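Local structure of haloacid dehalogenase (Pseudomonas aeruginosa, 3UMC) at residues W116-H130 with L148-W160. The protein probably cleaves the carbon-halogen bond of L-2-haloacids by hydrolysis, as a member of the haloacid dehalogenase-like hydrolase superfamily. Residues are numbered along the deposited sequence; the frame is centred on the assembly and turned at random.
Sequences WHRLRPWPDTLAGMH and LMLDVARHAGLPW
The His117 ring takes Leu148 CG over one face and the Asp151 carboxylate at its edge. His117 ND1 donates to Asp151 OD2 at 2.9 Å, nearly straight (168°) and in the ring plane, using the anti lone pair of that oxygen. Because NE2 bonds Asp86 OD1, both ring nitrogens are engaged and the imidazole's rotation is fixed between two carboxylates, which would probably favour its protonated form. One helical turn on, the His155 ring lies under Arg118, whose CB sits 3.9 Å from the ring centroid, almost on the normal; with CG anti to the backbone N (chi1 -176°), His155 reaches out to that chain. Nearby, a water joins the two backbones, accepting from Leu119 N (2.7 Å) and donating to Val152 O (2.7 Å). Beyond the helix end, Pro159 CG covers one face of His130, while CE of the selenomethionine Met129 drops onto the six-membered ring of Trp160, 3.4 Å from its centroid. Met129 SE meets Leu158 CD2 at 3.9 Å, and Leu126 CD1 packs against the same methyl. Thus the chain from the 3-10 turn to helix 125-132 runs along one side of helix 146-156 and its exit loop, joining the helices before and after strand 137-140 in the Rossmann-like alpha/beta core of the HAD fold.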
loop_
_atom_site.group_PDB
_atom_site.type_symbol
_atom_site.label_atom_id
_atom_site.label_comp_id
_atom_site.label_asym_id
_atom_site.label_seq_id
_atom_site.Cartn_x
_atom_site.Cartn_y
_atom_site.Cartn_z
ATOM N N TRP A 116 2.001 18.628 -7.982
ATOM C CA TRP A 116 1.977 17.265 -8.452
ATOM C C TRP A 116 1.233 16.341 -7.528
ATOM O O TRP A 116 1.149 15.207 -7.851
ATOM C CB TRP A 116 3.364 16.756 -8.539
ATOM C CG TRP A 116 4.147 17.402 -9.530
ATOM C CD1 TRP A 116 5.079 18.367 -9.324
ATOM C CD2 TRP A 116 4.201 17.069 -10.909
ATOM N NE1 TRP A 116 5.697 18.679 -10.504
ATOM C CE2 TRP A 116 5.169 17.900 -11.499
ATOM C CE3 TRP A 116 3.517 16.150 -11.711
ATOM C CZ2 TRP A 116 5.460 17.871 -12.872
ATOM C CZ3 TRP A 116 3.824 16.095 -13.072
ATOM C CH2 TRP A 116 4.783 16.965 -13.637
ATOM N N HIS A 117 0.676 16.829 -6.422
ATOM C CA HIS A 117 0.061 15.999 -5.434
ATOM C C HIS A 117 -1.436 16.019 -5.595
ATOM O O HIS A 117 -2.151 15.230 -4.975
ATOM C CB HIS A 117 0.472 16.492 -4.030
ATOM C CG HIS A 117 1.913 16.211 -3.667
ATOM N ND1 HIS A 117 2.265 15.605 -2.478
ATOM C CD2 HIS A 117 3.072 16.458 -4.314
ATOM C CE1 HIS A 117 3.581 15.482 -2.414
ATOM N NE2 HIS A 117 4.100 15.989 -3.517
ATOM N N ARG A 118 -1.929 16.879 -6.494
ATOM C CA ARG A 118 -3.365 17.038 -6.682
ATOM C C ARG A 118 -3.614 16.944 -8.164
ATOM O O ARG A 118 -3.379 17.921 -8.881
ATOM C CB ARG A 118 -3.789 18.395 -6.136
ATOM C CG ARG A 118 -3.714 18.458 -4.586
ATOM C CD ARG A 118 -4.246 19.789 -3.972
ATOM N NE ARG A 118 -3.383 20.873 -4.410
ATOM C CZ ARG A 118 -2.156 21.108 -3.950
ATOM N NH1 ARG A 118 -1.611 20.362 -2.986
ATOM N NH2 ARG A 118 -1.463 22.113 -4.451
ATOM N N LEU A 119 -4.032 15.770 -8.667
ATOM C CA LEU A 119 -4.117 15.611 -10.112
ATOM C C LEU A 119 -5.421 15.015 -10.527
ATOM O O LEU A 119 -5.833 14.022 -9.956
ATOM C CB LEU A 119 -2.963 14.757 -10.662
ATOM C CG LEU A 119 -1.610 15.109 -10.148
ATOM C CD1 LEU A 119 -0.698 14.004 -10.426
ATOM C CD2 LEU A 119 -1.053 16.486 -10.738
ATOM N N ARG A 120 -6.004 15.561 -11.604
ATOM C CA ARG A 120 -7.290 15.187 -12.033
ATOM C C ARG A 120 -7.229 13.830 -12.751
ATOM O O ARG A 120 -6.451 13.646 -13.649
ATOM C CB ARG A 120 -7.857 16.246 -12.984
ATOM C CG ARG A 120 -9.252 15.880 -13.583
ATOM C CD ARG A 120 -9.880 17.033 -14.575
ATOM N NE ARG A 120 -10.166 18.215 -13.762
ATOM C CZ ARG A 120 -9.397 19.310 -13.663
ATOM N NH1 ARG A 120 -9.760 20.266 -12.801
ATOM N NH2 ARG A 120 -8.289 19.476 -14.416
ATOM N N PRO A 121 -8.123 12.936 -12.391
ATOM C CA PRO A 121 -8.292 11.670 -13.111
ATOM C C PRO A 121 -8.864 11.874 -14.538
ATOM O O PRO A 121 -9.745 12.718 -14.680
ATOM C CB PRO A 121 -9.309 10.942 -12.246
ATOM C CG PRO A 121 -10.084 11.987 -11.542
ATOM C CD PRO A 121 -9.158 13.126 -11.335
ATOM N N TRP A 122 -8.461 11.073 -15.541
ATOM C CA TRP A 122 -9.278 10.995 -16.775
ATOM C C TRP A 122 -10.702 10.550 -16.480
ATOM O O TRP A 122 -10.937 9.895 -15.465
ATOM C CB TRP A 122 -8.624 10.093 -17.824
ATOM C CG TRP A 122 -7.172 10.486 -18.159
ATOM C CD1 TRP A 122 -6.072 9.803 -17.807
ATOM C CD2 TRP A 122 -6.720 11.613 -18.886
ATOM N NE1 TRP A 122 -4.951 10.410 -18.264
ATOM C CE2 TRP A 122 -5.314 11.540 -18.932
ATOM C CE3 TRP A 122 -7.359 12.682 -19.524
ATOM C CZ2 TRP A 122 -4.537 12.485 -19.576
ATOM C CZ3 TRP A 122 -6.584 13.633 -20.173
ATOM C CH2 TRP A 122 -5.185 13.512 -20.207
ATOM N N PRO A 123 -11.682 10.850 -17.384
ATOM C CA PRO A 123 -13.104 10.546 -17.147
ATOM C C PRO A 123 -13.442 9.111 -16.854
ATOM O O PRO A 123 -14.453 8.821 -16.165
ATOM C CB PRO A 123 -13.766 10.919 -18.476
ATOM C CG PRO A 123 -12.897 12.074 -19.009
ATOM C CD PRO A 123 -11.491 11.666 -18.608
ATOM N N ASP A 124 -12.585 8.196 -17.335
ATOM C CA ASP A 124 -12.777 6.786 -17.153
ATOM C C ASP A 124 -12.075 6.212 -15.920
ATOM O O ASP A 124 -12.295 5.061 -15.538
ATOM C CB ASP A 124 -12.270 6.020 -18.384
ATOM C CG ASP A 124 -10.762 6.248 -18.662
ATOM O OD1 ASP A 124 -10.379 7.331 -19.158
ATOM O OD2 ASP A 124 -9.969 5.325 -18.478
ATOM N N THR A 125 -11.148 6.952 -15.357
ATOM C CA THR A 125 -10.221 6.309 -14.426
ATOM C C THR A 125 -10.935 5.714 -13.219
ATOM O O THR A 125 -10.815 4.523 -12.939
ATOM C CB THR A 125 -9.133 7.272 -13.948
ATOM O OG1 THR A 125 -8.264 7.552 -15.038
ATOM C CG2 THR A 125 -8.327 6.681 -12.734
ATOM N N LEU A 126 -11.680 6.555 -12.517
ATOM C CA LEU A 126 -12.392 6.152 -11.312
ATOM C C LEU A 126 -13.343 4.994 -11.537
ATOM O O LEU A 126 -13.306 3.935 -10.809
ATOM C CB LEU A 126 -13.142 7.347 -10.693
ATOM C CG LEU A 126 -12.407 8.311 -9.750
ATOM C CD1 LEU A 126 -10.967 8.493 -10.133
ATOM C CD2 LEU A 126 -13.074 9.741 -9.556
ATOM N N ALA A 127 -14.140 5.100 -12.573
ATOM C CA ALA A 127 -15.157 4.062 -12.796
ATOM C C ALA A 127 -14.501 2.754 -13.135
ATOM O O ALA A 127 -14.989 1.681 -12.725
ATOM C CB ALA A 127 -16.133 4.410 -13.908
ATOM N N GLY A 128 -13.503 2.847 -13.995
ATOM C CA GLY A 128 -12.812 1.683 -14.475
ATOM C C GLY A 128 -12.063 1.012 -13.327
ATOM O O GLY A 128 -12.062 -0.192 -13.225
HETATM N N MSE A 129 -11.438 1.794 -12.465
HETATM C CA MSE A 129 -10.731 1.166 -11.337
HETATM C C MSE A 129 -11.753 0.423 -10.428
HETATM O O MSE A 129 -11.495 -0.716 -9.989
HETATM C CB MSE A 129 -9.897 2.185 -10.584
HETATM C CG MSE A 129 -8.607 2.593 -11.291
HETATM SE SE MSE A 129 -7.647 3.843 -10.232
HETATM C CE MSE A 129 -6.789 2.571 -8.956
ATOM N N HIS A 130 -12.915 1.061 -10.181
ATOM C CA HIS A 130 -13.954 0.457 -9.361
ATOM C C HIS A 130 -14.489 -0.721 -9.975
ATOM O O HIS A 130 -14.841 -1.634 -9.250
ATOM C CB HIS A 130 -15.086 1.430 -8.999
ATOM C CG HIS A 130 -14.727 2.328 -7.870
ATOM N ND1 HIS A 130 -14.452 1.834 -6.619
ATOM C CD2 HIS A 130 -14.477 3.647 -7.827
ATOM C CE1 HIS A 130 -14.123 2.843 -5.827
ATOM N NE2 HIS A 130 -14.114 3.950 -6.545
ATOM N N LEU A 148 3.862 11.080 -1.963
ATOM C CA LEU A 148 3.270 11.815 -3.109
ATOM C C LEU A 148 2.063 11.023 -3.672
ATOM O O LEU A 148 0.989 11.566 -3.882
ATOM C CB LEU A 148 4.342 11.989 -4.221
ATOM C CG LEU A 148 4.007 12.907 -5.411
ATOM C CD1 LEU A 148 5.311 13.459 -6.068
ATOM C CD2 LEU A 148 3.161 12.197 -6.459
HETATM N N MSE A 149 2.238 9.706 -3.816
HETATM C CA MSE A 149 1.154 8.855 -4.355
HETATM C C MSE A 149 -0.026 8.707 -3.408
HETATM O O MSE A 149 -1.177 8.474 -3.845
HETATM C CB MSE A 149 1.698 7.496 -4.738
HETATM C CG MSE A 149 2.486 7.477 -5.989
HETATM SE SE MSE A 149 1.226 7.707 -7.564
HETATM C CE MSE A 149 2.041 9.407 -7.997
ATOM N N LEU A 150 0.232 8.862 -2.109
ATOM C CA LEU A 150 -0.856 8.866 -1.145
ATOM C C LEU A 150 -1.767 10.078 -1.318
ATOM O O LEU A 150 -3.000 9.940 -1.311
ATOM C CB LEU A 150 -0.299 8.808 0.285
ATOM C CG LEU A 150 0.135 7.480 0.897
ATOM C CD1 LEU A 150 1.158 7.660 2.017
ATOM C CD2 LEU A 150 -1.054 6.916 1.484
ATOM N N ASP A 151 -1.161 11.257 -1.502
ATOM C CA ASP A 151 -1.869 12.522 -1.770
ATOM C C ASP A 151 -2.595 12.447 -3.117
ATOM O O ASP A 151 -3.767 12.856 -3.244
ATOM C CB ASP A 151 -0.896 13.709 -1.815
ATOM C CG ASP A 151 -0.540 14.265 -0.449
ATOM O OD1 ASP A 151 -1.150 13.859 0.533
ATOM O OD2 ASP A 151 0.376 15.125 -0.368
ATOM N N VAL A 152 -1.910 11.958 -4.148
ATOM C CA VAL A 152 -2.591 11.797 -5.459
ATOM C C VAL A 152 -3.785 10.882 -5.361
ATOM O O VAL A 152 -4.870 11.182 -5.925
ATOM C CB VAL A 152 -1.624 11.372 -6.529
ATOM C CG1 VAL A 152 -2.312 10.942 -7.855
ATOM C CG2 VAL A 152 -0.590 12.470 -6.750
ATOM N N ALA A 153 -3.633 9.761 -4.636
ATOM C CA ALA A 153 -4.730 8.850 -4.379
ATOM C C ALA A 153 -5.947 9.527 -3.714
ATOM O O ALA A 153 -7.108 9.288 -4.108
ATOM C CB ALA A 153 -4.263 7.642 -3.443
ATOM N N ARG A 154 -5.709 10.268 -2.639
ATOM C CA ARG A 154 -6.799 10.851 -1.878
ATOM C C ARG A 154 -7.495 11.986 -2.650
ATOM O O ARG A 154 -8.660 12.160 -2.528
ATOM C CB ARG A 154 -6.318 11.516 -0.590
ATOM C CG ARG A 154 -6.129 10.612 0.544
ATOM C CD ARG A 154 -7.436 10.067 1.112
ATOM N NE ARG A 154 -7.134 9.368 2.372
ATOM C CZ ARG A 154 -6.971 9.967 3.544
ATOM N NH1 ARG A 154 -7.118 11.283 3.677
ATOM N NH2 ARG A 154 -6.736 9.246 4.601
ATOM N N HIS A 155 -6.757 12.771 -3.394
ATOM C CA HIS A 155 -7.372 13.882 -4.138
ATOM C C HIS A 155 -8.312 13.358 -5.200
ATOM O O HIS A 155 -9.503 13.744 -5.284
ATOM C CB HIS A 155 -6.301 14.746 -4.763
ATOM C CG HIS A 155 -6.850 15.952 -5.460
ATOM N ND1 HIS A 155 -6.919 16.049 -6.838
ATOM C CD2 HIS A 155 -7.440 17.068 -4.968
ATOM C CE1 HIS A 155 -7.470 17.212 -7.158
ATOM N NE2 HIS A 155 -7.823 17.832 -6.045
ATOM N N ALA A 156 -7.806 12.404 -5.966
ATOM C CA ALA A 156 -8.546 11.803 -7.070
ATOM C C ALA A 156 -9.530 10.723 -6.699
ATOM O O ALA A 156 -10.278 10.294 -7.560
ATOM C CB ALA A 156 -7.532 11.244 -8.141
ATOM N N GLY A 157 -9.463 10.171 -5.490
ATOM C CA GLY A 157 -10.278 9.044 -5.098
ATOM C C GLY A 157 -9.851 7.672 -5.682
ATOM O O GLY A 157 -10.654 6.782 -5.852
ATOM N N LEU A 158 -8.593 7.484 -5.991
ATOM C CA LEU A 158 -8.150 6.202 -6.539
ATOM C C LEU A 158 -8.253 5.070 -5.480
ATOM O O LEU A 158 -7.697 5.158 -4.377
ATOM C CB LEU A 158 -6.731 6.401 -7.050
ATOM C CG LEU A 158 -6.501 7.554 -8.045
ATOM C CD1 LEU A 158 -5.095 7.439 -8.633
ATOM C CD2 LEU A 158 -7.534 7.550 -9.190
ATOM N N PRO A 159 -9.007 4.024 -5.764
ATOM C CA PRO A 159 -9.222 2.944 -4.803
ATOM C C PRO A 159 -8.163 1.815 -4.962
ATOM O O PRO A 159 -8.505 0.767 -5.449
ATOM C CB PRO A 159 -10.567 2.430 -5.204
ATOM C CG PRO A 159 -10.462 2.496 -6.792
ATOM C CD PRO A 159 -9.828 3.864 -6.974
ATOM N N TRP A 160 -6.942 2.055 -4.460
ATOM C CA TRP A 160 -5.826 1.130 -4.488
ATOM C C TRP A 160 -5.975 0.066 -3.404
ATOM O O TRP A 160 -6.424 0.357 -2.315
ATOM C CB TRP A 160 -4.517 1.859 -4.164
ATOM C CG TRP A 160 -4.111 2.867 -5.133
ATOM C CD1 TRP A 160 -3.904 4.199 -4.878
ATOM C CD2 TRP A 160 -3.922 2.687 -6.534
ATOM N NE1 TRP A 160 -3.517 4.841 -6.036
ATOM C CE2 TRP A 160 -3.552 3.942 -7.071
ATOM C CE3 TRP A 160 -3.920 1.581 -7.370
ATOM C CZ2 TRP A 160 -3.207 4.098 -8.387
ATOM C CZ3 TRP A 160 -3.561 1.728 -8.643
ATOM C CH2 TRP A 160 -3.242 2.998 -9.179
HETATM O O HOH W 1 -4.542 13.330 -7.546
#